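PDB 4A35: mitochondrial enolase superfamily member 1, which catalyses the magnesium-dependent dehydration of L-fuconate to 2-keto-3-deoxy-L-fuconate, a step in the breakdown of L-fucose. Local coordinates for residues V40-D45 with N121-L126; Y200-L205 with D231-Q236; D283-H288 with K315-A320; G361-V366 with C386-H391. All blocks are in the same frame, centred on the assembly; numbering follows the deposited sequence. Where two conformers were deposited one is given.

Overall arrangement
The four contacts follow one another along the chain, each closing before the next opens. Interaction 1 belongs to the N-terminal domain of the mandelate racemase/muconate lactonizing enzyme family, where a three-stranded antiparallel sheet meets helix 110-131. Interactions 3 and 4 lie in the barrel domain, and interaction 2 joins two of its outer helices, 202-214 and 228-242. Interactions 1 and 2 have centres about 43 Å apart, on opposite sides of the chain's centre. Interaction 4 is central, contains E387, whose side chain is about 5 Å from a bound magnesium ion, and touches interaction 1 where N121 ND2 packs 3.4 Å from L365 CD2, so the two domains meet there. Interaction 3 borders the second subunit.

Interaction 1 (V40-D45 with N121-L126); sequences VVIETD and NAVWDL
V40, I42 and T44 line the side of strand 40-44 that meets helix 121-126, the two axes approaching to 8.4 Å with their N-to-C directions 47° apart. Strand alternation selects these residues, since V41 and E43 point away from the helix. I42 makes the most contacts. Its CG1 lies between the backbone N and the carbonyl carbon (chi1 64°), and the extended second torsion carries CD1 out between V123 and L126: I42 CD1 is 3.7 Å from L126 CD2 and 3.8 Å from V123 CG2. This is a sheet-on-helix layer of the N-terminal domain, for strand 36-44 is the middle strand of an antiparallel sheet, bonded through its backbone to S11 on one neighbour and G54 on the other. At the start V40 and A122 have the nearest CA atoms, 6.5 Å apart, consistent with the small side chain of A122, whose CB meets V40 CG1 at 3.9 Å. At the far end T44 turns its methyl to the helix, CG2 resting 3.6 Å from L126 CD2, while its hydroxyl OG1 bonds to A46 N. L126 CD2 is thus shared by I42 and T44. Beyond the contact, L82 of helix 82-86 packs on both V123 and L126, and I85 on V123.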
loop_
_atom_site.group_PDB
_atom_site.type_symbol
_atom_site.label_atom_id
_atom_site.label_comp_id
_atom_site.label_asym_id
_atom_site.label_seq_id
_atom_site.Cartn_x
_atom_site.Cartn_y
_atom_site.Cartn_z
ATOM N N VAL A 40 -7.954 19.465 -4.619
ATOM C CA VAL A 40 -9.225 19.162 -5.246
ATOM C C VAL A 40 -10.265 20.230 -4.932
ATOM O O VAL A 40 -10.445 20.582 -3.759
ATOM C CB VAL A 40 -9.722 17.760 -4.762
ATOM C CG1 VAL A 40 -11.101 17.429 -5.365
ATOM C CG2 VAL A 40 -8.695 16.664 -5.081
ATOM N N VAL A 41 -11.029 20.641 -5.952
ATOM C CA VAL A 41 -12.161 21.542 -5.759
ATOM C C VAL A 41 -13.392 20.940 -6.452
ATOM O O VAL A 41 -13.367 20.602 -7.643
ATOM C CB VAL A 41 -11.893 23.004 -6.187
ATOM C CG1 VAL A 41 -13.123 23.907 -5.956
ATOM C CG2 VAL A 41 -10.664 23.566 -5.481
ATOM N N ILE A 42 -14.473 20.801 -5.691
ATOM C CA ILE A 42 -15.730 20.309 -6.272
ATOM C C ILE A 42 -16.765 21.412 -6.140
ATOM O O ILE A 42 -16.806 22.132 -5.120
ATOM C CB ILE A 42 -16.247 18.955 -5.688
ATOM C CG1 ILE A 42 -16.613 19.091 -4.187
ATOM C CG2 ILE A 42 -15.245 17.810 -5.981
ATOM C CD1 ILE A 42 -17.190 17.718 -3.488
ATOM N N GLU A 43 -17.633 21.490 -7.152
ATOM C CA GLU A 43 -18.698 22.470 -7.183
ATOM C C GLU A 43 -20.036 21.753 -7.327
ATOM O O GLU A 43 -20.092 20.607 -7.805
ATOM C CB GLU A 43 -18.481 23.461 -8.355
ATOM C CG GLU A 43 -17.266 24.361 -8.194
ATOM C CD GLU A 43 -16.968 25.291 -9.353
ATOM O OE1 GLU A 43 -17.928 25.769 -9.998
ATOM O OE2 GLU A 43 -15.770 25.516 -9.640
ATOM N N THR A 44 -21.107 22.426 -6.917
ATOM C CA THR A 44 -22.452 21.882 -7.072
ATOM C C THR A 44 -23.218 22.780 -8.025
ATOM O O THR A 44 -22.768 23.889 -8.324
ATOM C CB THR A 44 -23.202 21.779 -5.734
ATOM O OG1 THR A 44 -23.589 23.094 -5.332
ATOM C CG2 THR A 44 -22.415 21.040 -4.636
ATOM N N ASP A 45 -24.427 22.378 -8.381
ATOM C CA ASP A 45 -25.280 23.222 -9.206
ATOM C C ASP A 45 -26.224 24.085 -8.305
ATOM O O ASP A 45 -27.221 24.611 -8.800
ATOM C CB ASP A 45 -26.089 22.336 -10.164
ATOM C CG ASP A 45 -27.048 21.356 -9.502
ATOM O OD1 ASP A 45 -27.062 21.278 -8.230
ATOM O OD2 ASP A 45 -27.764 20.646 -10.239
ATOM N N ASN A 121 -12.031 14.365 1.395
ATOM C CA ASN A 121 -11.792 15.616 2.120
ATOM C C ASN A 121 -12.611 16.751 1.516
ATOM O O ASN A 121 -13.133 17.554 2.259
ATOM C CB ASN A 121 -10.288 16.013 2.174
ATOM C CG ASN A 121 -9.490 15.119 3.139
ATOM O OD1 ASN A 121 -10.063 14.451 4.007
ATOM N ND2 ASN A 121 -8.155 15.108 3.045
ATOM N N ALA A 122 -12.679 16.837 0.145
ATOM C CA ALA A 122 -13.450 17.869 -0.534
ATOM C C ALA A 122 -14.980 17.690 -0.239
ATOM O O ALA A 122 -15.698 18.666 -0.014
ATOM C CB ALA A 122 -13.145 17.837 -2.046
ATOM N N VAL A 123 -15.455 16.444 -0.130
ATOM C CA VAL A 123 -16.882 16.218 0.162
ATOM C C VAL A 123 -17.206 16.637 1.621
ATOM O O VAL A 123 -18.216 17.297 1.855
ATOM C CB VAL A 123 -17.281 14.732 -0.132
ATOM C CG1 VAL A 123 -18.715 14.446 0.307
ATOM C CG2 VAL A 123 -17.117 14.394 -1.630
ATOM N N TRP A 124 -16.333 16.273 2.594
ATOM C CA TRP A 124 -16.524 16.678 4.024
ATOM C C TRP A 124 -16.490 18.210 4.130
ATOM O O TRP A 124 -17.321 18.793 4.821
ATOM C CB TRP A 124 -15.454 16.043 4.910
ATOM C CG TRP A 124 -15.799 14.621 5.251
ATOM C CD1 TRP A 124 -15.367 13.486 4.613
ATOM C CD2 TRP A 124 -16.729 14.196 6.249
ATOM N NE1 TRP A 124 -16.002 12.382 5.134
ATOM C CE2 TRP A 124 -16.765 12.780 6.211
ATOM C CE3 TRP A 124 -17.470 14.875 7.244
ATOM C CZ2 TRP A 124 -17.562 12.029 7.083
ATOM C CZ3 TRP A 124 -18.205 14.123 8.164
ATOM C CH2 TRP A 124 -18.246 12.718 8.077
ATOM N N ASP A 125 -15.584 18.868 3.379
ATOM C CA ASP A 125 -15.505 20.350 3.397
ATOM C C ASP A 125 -16.807 20.956 2.893
ATOM O O ASP A 125 -17.419 21.792 3.584
ATOM C CB ASP A 125 -14.316 20.845 2.560
ATOM C CG ASP A 125 -14.163 22.372 2.584
ATOM O OD1 ASP A 125 -14.046 22.954 3.716
ATOM O OD2 ASP A 125 -14.102 22.974 1.486
ATOM N N LEU A 126 -17.292 20.438 1.763
ATOM C CA LEU A 126 -18.532 20.901 1.163
ATOM C C LEU A 126 -19.734 20.706 2.100
ATOM O O LEU A 126 -20.527 21.647 2.310
ATOM C CB LEU A 126 -18.742 20.145 -0.156
ATOM C CG LEU A 126 -20.036 20.448 -0.927
ATOM C CD1 LEU A 126 -20.191 21.972 -1.239
ATOM C CD2 LEU A 126 -20.083 19.606 -2.223
#

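Interaction 2 (Y200-L205 with D231-Q236); sequences YSDDTL and DMRRCQ
R233 lays its guanidinium edge-on to Y200 and D202, with the group nearly coplanar with the D202 carboxylate, 8° between the planes. The chain leaves the helix with CG anti to the backbone N and bends at chi3 (83°), which brings both terminal nitrogens to the Y200 carbonyl. NH2 of R233 donates to Y200 O at 2.9 Å, nearly along the C=O direction, and R233 NH1 donates to the same oxygen at 3.1 Å, less straight. NH1 also closes a salt bridge, R233 NH1 to D202 OD1 at 2.7 Å with an N-H...O angle of 158°. R234 CG sits 3.6 Å above one face of the R233 guanidinium, offset toward the rim, and a further salt bridge to D230 helps fix the group's rotation. A leucine here removes both donors, and would probably leave Y200 O and the D202 carboxylate without their mates across the contact. The second arginine meets L205 at about a right angle, L205 CD2 lying 3.7 Å from R234 CB. Its head points elsewhere: R234 NH2 pairs with D231 OD1 at 2.9 Å and bonds to the backbone oxygen of K223, a probable proton donor/acceptor by similarity. The arrangement is that of neighbouring outer helices, 202-214 and 228-242, flanking barrel strand 219-223 in the enolase-superfamily fold.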
loop_
_atom_site.group_PDB
_atom_site.type_symbol
_atom_site.label_atom_id
_atom_site.label_comp_id
_atom_site.label_asym_id
_atom_site.label_seq_id
_atom_site.Cartn_x
_atom_site.Cartn_y
_atom_site.Cartn_z
ATOM N N TYR A 200 20.898 21.270 10.728
ATOM C CA TYR A 200 21.118 22.507 11.462
ATOM C C TYR A 200 22.458 22.514 12.190
ATOM O O TYR A 200 22.795 21.540 12.889
ATOM C CB TYR A 200 20.014 22.719 12.525
ATOM C CG TYR A 200 18.599 22.883 12.022
ATOM C CD1 TYR A 200 18.319 23.659 10.891
ATOM C CD2 TYR A 200 17.522 22.363 12.737
ATOM C CE1 TYR A 200 17.005 23.850 10.454
ATOM C CE2 TYR A 200 16.209 22.559 12.318
ATOM C CZ TYR A 200 15.956 23.293 11.174
ATOM O OH TYR A 200 14.661 23.487 10.777
ATOM N N SER A 201 23.179 23.638 12.101
ATOM C CA SER A 201 24.383 23.834 12.907
ATOM C C SER A 201 23.956 23.920 14.395
ATOM O O SER A 201 22.766 24.111 14.682
ATOM C CB SER A 201 25.096 25.122 12.481
ATOM O OG SER A 201 24.326 26.247 12.879
ATOM N N ASP A 202 24.918 23.848 15.332
ATOM C CA ASP A 202 24.647 24.005 16.771
ATOM C C ASP A 202 23.964 25.340 17.057
ATOM O O ASP A 202 22.936 25.388 17.728
ATOM C CB ASP A 202 25.967 23.933 17.563
ATOM C CG ASP A 202 26.519 22.540 17.807
ATOM O OD1 ASP A 202 26.055 21.579 17.133
ATOM O OD2 ASP A 202 27.424 22.407 18.661
ATOM N N ASP A 203 24.556 26.432 16.547
ATOM C CA ASP A 203 24.030 27.793 16.698
ATOM C C ASP A 203 22.611 27.894 16.172
ATOM O O ASP A 203 21.740 28.404 16.886
ATOM C CB ASP A 203 24.944 28.795 15.983
ATOM C CG ASP A 203 26.240 29.086 16.725
ATOM O OD1 ASP A 203 26.309 28.794 17.948
ATOM O OD2 ASP A 203 27.165 29.661 16.102
ATOM N N THR A 204 22.361 27.395 14.953
ATOM C CA THR A 204 21.004 27.443 14.374
ATOM C C THR A 204 19.988 26.722 15.282
ATOM O O THR A 204 18.886 27.231 15.551
ATOM C CB THR A 204 20.992 26.803 12.985
ATOM O OG1 THR A 204 21.760 27.606 12.098
ATOM C CG2 THR A 204 19.587 26.653 12.436
ATOM N N LEU A 205 20.364 25.512 15.722
ATOM C CA LEU A 205 19.455 24.716 16.553
ATOM C C LEU A 205 19.210 25.430 17.905
ATOM O O LEU A 205 18.062 25.444 18.370
ATOM C CB LEU A 205 20.015 23.308 16.757
ATOM C CG LEU A 205 19.196 22.360 17.620
ATOM C CD1 LEU A 205 17.779 22.224 17.111
ATOM C CD2 LEU A 205 19.902 21.005 17.714
ATOM N N ASP A 231 22.736 12.516 16.208
ATOM C CA ASP A 231 21.557 12.450 17.071
ATOM C C ASP A 231 21.930 12.831 18.498
ATOM O O ASP A 231 21.214 13.590 19.130
ATOM C CB ASP A 231 20.906 11.056 17.039
ATOM C CG ASP A 231 20.271 10.667 15.722
ATOM O OD1 ASP A 231 19.982 11.582 14.896
ATOM O OD2 ASP A 231 20.035 9.444 15.512
ATOM N N MET A 232 23.062 12.345 18.987
ATOM C CA MET A 232 23.494 12.709 20.334
ATOM C C MET A 232 23.827 14.198 20.426
ATOM O O MET A 232 23.348 14.837 21.371
ATOM C CB MET A 232 24.645 11.851 20.787
ATOM C CG MET A 232 24.134 10.690 21.605
ATOM S SD MET A 232 25.449 9.540 21.729
ATOM C CE MET A 232 24.562 8.099 21.893
ATOM N N ARG A 233 24.518 14.767 19.407
ATOM C CA ARG A 233 24.829 16.203 19.343
ATOM C C ARG A 233 23.533 17.058 19.452
ATOM O O ARG A 233 23.474 17.965 20.282
ATOM C CB ARG A 233 25.587 16.562 18.026
ATOM C CG ARG A 233 25.628 18.088 17.688
ATOM C CD ARG A 233 26.262 18.377 16.334
ATOM N NE ARG A 233 25.332 18.224 15.206
ATOM C CZ ARG A 233 24.572 19.196 14.689
ATOM N NH1 ARG A 233 24.591 20.426 15.216
ATOM N NH2 ARG A 233 23.784 18.947 13.643
ATOM N N ARG A 234 22.515 16.772 18.612
ATOM C CA ARG A 234 21.294 17.565 18.569
ATOM C C ARG A 234 20.369 17.327 19.780
ATOM O O ARG A 234 19.733 18.281 20.243
ATOM C CB ARG A 234 20.543 17.376 17.235
ATOM C CG ARG A 234 21.316 17.954 16.018
ATOM C CD ARG A 234 20.506 17.824 14.735
ATOM N NE ARG A 234 20.419 16.411 14.431
ATOM C CZ ARG A 234 19.304 15.694 14.486
ATOM N NH1 ARG A 234 18.129 16.290 14.701
ATOM N NH2 ARG A 234 19.348 14.378 14.308
ATOM N N CYS A 235 20.265 16.073 20.278
ATOM C CA CYS A 235 19.437 15.772 21.446
ATOM C C CYS A 235 20.043 16.449 22.674
ATOM O O CYS A 235 19.300 17.007 23.468
ATOM C CB CYS A 235 19.293 14.264 21.646
ATOM S SG CYS A 235 18.216 13.477 20.434
ATOM N N GLN A 236 21.381 16.468 22.782
ATOM C CA GLN A 236 22.084 17.156 23.892
ATOM C C GLN A 236 21.743 18.663 23.899
ATOM O O GLN A 236 21.352 19.205 24.939
ATOM C CB GLN A 236 23.605 16.962 23.816
ATOM C CG GLN A 236 24.345 17.439 25.088
ATOM C CD GLN A 236 23.945 16.628 26.296
ATOM O OE1 GLN A 236 24.156 15.427 26.354
ATOM N NE2 GLN A 236 23.284 17.242 27.246
#

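Interaction 3 (D283-H288 with K315-A320); sequences DDILGH and KQLLQA
I285 packs against Q316, L317 and A320 at the end of helix 311-319. The I285 and Q316 side chains cross at about a right angle, I285 CD1 lying 3.5 Å from Q316 NE2, while CG2 of I285 lies over the Q316 backbone, 3.5 Å from Q316 O. The CG2 methyl also meets A320 CB at 3.9 Å. On the other flank L317 CD2 reaches back to I285 CA at 3.8 Å, and H288 CB adds a looser touch to the same methyl. The chi2 of I285 (133°) lies off a staggered value, consistent with CD1 fitting against the Q316 amide. Replacing I285 by alanine would leave Q316 and A320 without these methyls and is likely to open a gap between the two helices. The amide is itself held: Q316 NE2 bonds to V312 O and to D283 O of the second subunit. Second-shell bonds set the helix start that carries I285. D284 is the N-cap; its OD1 accepts from G287 N at 2.8 Å, from above the carboxylate plane. The D284 carbonyl is gripped from opposite faces of its plane, by H288 ND1 at 2.9 Å and by H288 N at 3.0 Å; the ND1 bond, in the ring plane, restrains the imidazole's rotation. D284 OD2 pairs with K315 of the second subunit. Helices 285-295 and 311-319 thus lie side by side outside the barrel, with H288 and L317 both touching T304 of strand 301-304 between them in sequence and M345 of helix 335-348 against K315 and L318.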
loop_
_atom_site.group_PDB
_atom_site.type_symbol
_atom_site.label_atom_id
_atom_site.label_comp_id
_atom_site.label_asym_id
_atom_site.label_seq_id
_atom_site.Cartn_x
_atom_site.Cartn_y
_atom_site.Cartn_z
ATOM N N ASP A 283 4.681 -0.830 7.951
ATOM C CA ASP A 283 3.923 -2.105 7.794
ATOM C C ASP A 283 4.257 -3.143 8.869
ATOM O O ASP A 283 3.594 -4.191 8.944
ATOM C CB ASP A 283 4.274 -2.767 6.440
ATOM C CG ASP A 283 3.900 -1.958 5.224
ATOM O OD1 ASP A 283 2.755 -1.451 5.174
ATOM O OD2 ASP A 283 4.725 -1.883 4.292
ATOM N N ASP A 284 5.337 -2.916 9.639
ATOM C CA ASP A 284 5.770 -4.008 10.509
ATOM C C ASP A 284 5.104 -3.902 11.873
ATOM O O ASP A 284 5.658 -3.337 12.803
ATOM C CB ASP A 284 7.290 -3.996 10.626
ATOM C CG ASP A 284 7.870 -5.340 11.057
ATOM O OD1 ASP A 284 7.061 -6.258 11.489
ATOM O OD2 ASP A 284 9.091 -5.489 10.965
ATOM N N ILE A 285 3.931 -4.499 11.981
ATOM C CA ILE A 285 3.144 -4.553 13.221
ATOM C C ILE A 285 3.933 -5.333 14.264
ATOM O O ILE A 285 4.112 -4.849 15.388
ATOM C CB ILE A 285 1.757 -5.211 12.966
ATOM C CG1 ILE A 285 0.905 -4.344 11.997
ATOM C CG2 ILE A 285 1.004 -5.520 14.268
ATOM C CD1 ILE A 285 0.245 -5.223 10.865
ATOM N N LEU A 286 4.375 -6.574 13.895
ATOM C CA LEU A 286 5.096 -7.434 14.832
ATOM C C LEU A 286 6.413 -6.774 15.256
ATOM O O LEU A 286 6.807 -6.907 16.440
ATOM C CB LEU A 286 5.353 -8.832 14.253
ATOM C CG LEU A 286 4.074 -9.627 13.757
ATOM C CD1 LEU A 286 4.476 -11.053 13.291
ATOM C CD2 LEU A 286 3.016 -9.715 14.840
ATOM N N GLY A 287 7.031 -6.062 14.320
ATOM C CA GLY A 287 8.269 -5.332 14.592
ATOM C C GLY A 287 8.112 -4.232 15.624
ATOM O O GLY A 287 8.934 -4.099 16.551
ATOM N N HIS A 288 7.037 -3.436 15.485
ATOM C CA HIS A 288 6.739 -2.372 16.442
ATOM C C HIS A 288 6.484 -2.966 17.827
ATOM O O HIS A 288 7.038 -2.446 18.822
ATOM C CB HIS A 288 5.571 -1.489 15.973
ATOM C CG HIS A 288 6.015 -0.406 15.035
ATOM N ND1 HIS A 288 6.209 -0.653 13.688
ATOM C CD2 HIS A 288 6.316 0.895 15.288
ATOM C CE1 HIS A 288 6.600 0.509 13.157
ATOM N NE2 HIS A 288 6.673 1.462 14.072
ATOM N N LYS A 315 -5.699 -1.654 13.272
ATOM C CA LYS A 315 -6.353 -2.691 14.066
ATOM C C LYS A 315 -5.332 -3.673 14.623
ATOM O O LYS A 315 -5.340 -3.959 15.813
ATOM C CB LYS A 315 -7.429 -3.438 13.249
ATOM C CG LYS A 315 -7.981 -4.682 13.999
ATOM C CD LYS A 315 -8.923 -5.468 13.122
ATOM C CE LYS A 315 -8.206 -6.368 12.085
ATOM N NZ LYS A 315 -9.113 -7.482 11.631
ATOM N N GLN A 316 -4.418 -4.128 13.788
ATOM C CA GLN A 316 -3.404 -5.121 14.219
ATOM C C GLN A 316 -2.395 -4.502 15.156
ATOM O O GLN A 316 -1.985 -5.174 16.099
ATOM C CB GLN A 316 -2.710 -5.752 13.011
ATOM C CG GLN A 316 -3.733 -6.611 12.174
ATOM C CD GLN A 316 -3.014 -6.969 10.893
ATOM O OE1 GLN A 316 -2.375 -8.009 10.838
ATOM N NE2 GLN A 316 -3.031 -6.055 9.901
ATOM N N LEU A 317 -2.035 -3.205 14.947
ATOM C CA LEU A 317 -1.136 -2.507 15.902
ATOM C C LEU A 317 -1.749 -2.490 17.319
ATOM O O LEU A 317 -1.048 -2.704 18.311
ATOM C CB LEU A 317 -0.877 -1.041 15.448
ATOM C CG LEU A 317 0.026 -0.915 14.190
ATOM C CD1 LEU A 317 -0.051 0.542 13.628
ATOM C CD2 LEU A 317 1.519 -1.341 14.521
ATOM N N LEU A 318 -3.072 -2.290 17.393
ATOM C CA LEU A 318 -3.810 -2.277 18.670
ATOM C C LEU A 318 -3.904 -3.737 19.200
ATOM O O LEU A 318 -3.681 -3.969 20.377
ATOM C CB LEU A 318 -5.192 -1.649 18.473
ATOM C CG LEU A 318 -5.152 -0.102 18.208
ATOM C CD1 LEU A 318 -6.485 0.396 17.700
ATOM C CD2 LEU A 318 -4.710 0.651 19.478
ATOM N N GLN A 319 -4.257 -4.693 18.329
ATOM C CA GLN A 319 -4.372 -6.129 18.707
ATOM C C GLN A 319 -3.068 -6.688 19.312
ATOM O O GLN A 319 -3.118 -7.369 20.340
ATOM C CB GLN A 319 -4.778 -6.981 17.527
ATOM C CG GLN A 319 -6.245 -6.824 17.196
ATOM C CD GLN A 319 -6.606 -7.568 15.935
ATOM O OE1 GLN A 319 -5.911 -7.488 14.924
ATOM N NE2 GLN A 319 -7.663 -8.375 16.006
ATOM N N ALA A 320 -1.915 -6.354 18.676
ATOM C CA ALA A 320 -0.613 -6.817 19.089
ATOM C C ALA A 320 -0.021 -5.975 20.225
ATOM O O ALA A 320 1.115 -6.266 20.619
ATOM C CB ALA A 320 0.347 -6.858 17.903
#

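Interaction 4 (G361-V366 with C386-H391); sequences GLCELV and CEYVDH
C363 and Y388 make a sulfur-aromatic contact: C363 SG lies 5.0 Å from the ring centroid of Y388, 46° off the ring normal, and 4.1 Å from Y388 CD1, an oblique approach. SG reaches there because it is anti to the carbonyl carbon of C363, beside the backbone N (chi1 -62°). It also packs against the backbone, C363 SG standing 3.8 Å from V389 N. A second apolar contact comes about one turn later, where V366 CG1 meets C386 SG at 3.9 Å. Polar links include a water that accepts from G361 N at 3.0 Å and lies 3.2 Å from E364 OE1. The E387 carboxylate, a substrate-binding group by similarity, bonds to T193 OG1, K221 NZ and A357 N, its side chain about 5 Å from a magnesium ion. The helix and strand run nearly antiparallel, 156° between directions. Strand 386-388 runs parallel to strand 188-192, bonded through C386 to P189 and Y191 of that strand, and E387 bonds through its backbone to P355; Y407 of strand 406-408 packs on C363 and C386, while helix 362-377 sets L362 and L365 against F57 and I55 of strand 52-58.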
loop_
_atom_site.group_PDB
_atom_site.type_symbol
_atom_site.label_atom_id
_atom_site.label_comp_id
_atom_site.label_asym_id
_atom_site.label_seq_id
_atom_site.Cartn_x
_atom_site.Cartn_y
_atom_site.Cartn_z
ATOM N N GLY A 361 -1.009 21.774 4.979
ATOM C CA GLY A 361 -2.375 21.725 5.501
ATOM C C GLY A 361 -2.764 20.576 6.409
ATOM O O GLY A 361 -3.922 20.528 6.835
ATOM N N LEU A 362 -1.847 19.639 6.753
ATOM C CA LEU A 362 -2.254 18.559 7.693
ATOM C C LEU A 362 -2.717 19.131 9.063
ATOM O O LEU A 362 -3.667 18.597 9.628
ATOM C CB LEU A 362 -1.096 17.568 7.921
ATOM C CG LEU A 362 -0.525 16.877 6.635
ATOM C CD1 LEU A 362 0.642 15.901 7.014
ATOM C CD2 LEU A 362 -1.650 16.079 5.877
ATOM N N CYS A 363 -2.045 20.194 9.583
ATOM C CA CYS A 363 -2.470 20.861 10.852
ATOM C C CYS A 363 -3.944 21.338 10.711
ATOM O O CYS A 363 -4.776 21.095 11.608
ATOM C CB CYS A 363 -1.558 22.049 11.183
ATOM S SG CYS A 363 0.178 21.614 11.461
ATOM N N GLU A 364 -4.229 22.069 9.588
ATOM C CA GLU A 364 -5.541 22.645 9.310
ATOM C C GLU A 364 -6.656 21.566 9.345
ATOM O O GLU A 364 -7.728 21.842 9.878
ATOM C CB GLU A 364 -5.538 23.324 7.926
ATOM C CG GLU A 364 -4.923 24.733 7.896
ATOM C CD GLU A 364 -3.449 24.877 8.263
ATOM O OE1 GLU A 364 -2.670 23.917 8.046
ATOM O OE2 GLU A 364 -3.049 26.010 8.621
ATOM N N LEU A 365 -6.366 20.351 8.885
ATOM C CA LEU A 365 -7.424 19.286 8.847
ATOM C C LEU A 365 -7.463 18.482 10.118
ATOM O O LEU A 365 -8.515 18.335 10.704
ATOM C CB LEU A 365 -7.206 18.297 7.660
ATOM C CG LEU A 365 -7.671 18.762 6.282
ATOM C CD1 LEU A 365 -6.943 20.073 5.854
ATOM C CD2 LEU A 365 -7.478 17.635 5.223
ATOM N N VAL A 366 -6.320 17.933 10.525
ATOM C CA VAL A 366 -6.282 16.975 11.614
ATOM C C VAL A 366 -6.762 17.582 12.972
ATOM O O VAL A 366 -7.324 16.849 13.771
ATOM C CB VAL A 366 -4.941 16.263 11.707
ATOM C CG1 VAL A 366 -3.937 17.009 12.586
ATOM C CG2 VAL A 366 -5.156 14.805 12.156
ATOM N N CYS A 386 -1.287 17.112 19.958
ATOM C CA CYS A 386 -1.334 17.186 18.505
ATOM C C CYS A 386 -0.038 17.764 17.966
ATOM O O CYS A 386 0.410 18.796 18.453
ATOM C CB CYS A 386 -2.523 18.022 18.050
ATOM S SG CYS A 386 -2.832 17.881 16.273
ATOM N N GLU A 387 0.524 17.173 16.914
ATOM C CA GLU A 387 1.735 17.758 16.349
ATOM C C GLU A 387 1.443 19.142 15.726
ATOM O O GLU A 387 0.351 19.378 15.193
ATOM C CB GLU A 387 2.318 16.831 15.287
ATOM C CG GLU A 387 3.629 17.294 14.645
ATOM C CD GLU A 387 4.320 16.206 13.836
ATOM O OE1 GLU A 387 3.620 15.330 13.269
ATOM O OE2 GLU A 387 5.578 16.234 13.768
ATOM N N TYR A 388 2.439 20.020 15.751
ATOM C CA TYR A 388 2.342 21.287 15.052
ATOM C C TYR A 388 3.681 21.594 14.332
ATOM O O TYR A 388 4.749 21.388 14.898
ATOM C CB TYR A 388 1.950 22.447 15.998
ATOM C CG TYR A 388 1.929 23.803 15.308
ATOM C CD1 TYR A 388 0.841 24.194 14.521
ATOM C CD2 TYR A 388 3.049 24.628 15.321
ATOM C CE1 TYR A 388 0.834 25.436 13.862
ATOM C CE2 TYR A 388 3.061 25.849 14.651
ATOM C CZ TYR A 388 1.958 26.244 13.917
ATOM O OH TYR A 388 1.994 27.455 13.276
ATOM N N VAL A 389 3.607 22.099 13.099
ATOM C CA VAL A 389 4.790 22.570 12.359
ATOM C C VAL A 389 4.433 23.962 11.816
ATOM O O VAL A 389 3.284 24.202 11.438
ATOM C CB VAL A 389 5.329 21.587 11.267
ATOM C CG1 VAL A 389 6.759 21.958 10.848
ATOM C CG2 VAL A 389 5.308 20.133 11.771
ATOM N N ASP A 390 5.393 24.883 11.845
ATOM C CA ASP A 390 5.188 26.304 11.471
ATOM C C ASP A 390 5.225 26.635 9.947
ATOM O O ASP A 390 5.285 27.818 9.597
ATOM C CB ASP A 390 6.250 27.197 12.173
ATOM C CG ASP A 390 7.714 26.860 11.842
ATOM O OD1 ASP A 390 7.997 25.684 11.482
ATOM O OD2 ASP A 390 8.589 27.750 12.014
ATOM N N HIS A 391 5.122 25.605 9.096
ATOM C CA HIS A 391 5.167 25.692 7.629
ATOM C C HIS A 391 3.825 26.068 6.927
ATOM O O HIS A 391 2.808 25.434 7.219
ATOM C CB HIS A 391 5.592 24.301 7.062
ATOM C CG HIS A 391 7.067 24.021 6.965
ATOM N ND1 HIS A 391 7.860 23.851 8.103
ATOM C CD2 HIS A 391 7.817 23.757 5.869
ATOM C CE1 HIS A 391 9.062 23.538 7.655
ATOM N NE2 HIS A 391 9.084 23.464 6.314
HETATM O O HOH W 1 -0.077 24.274 6.271
#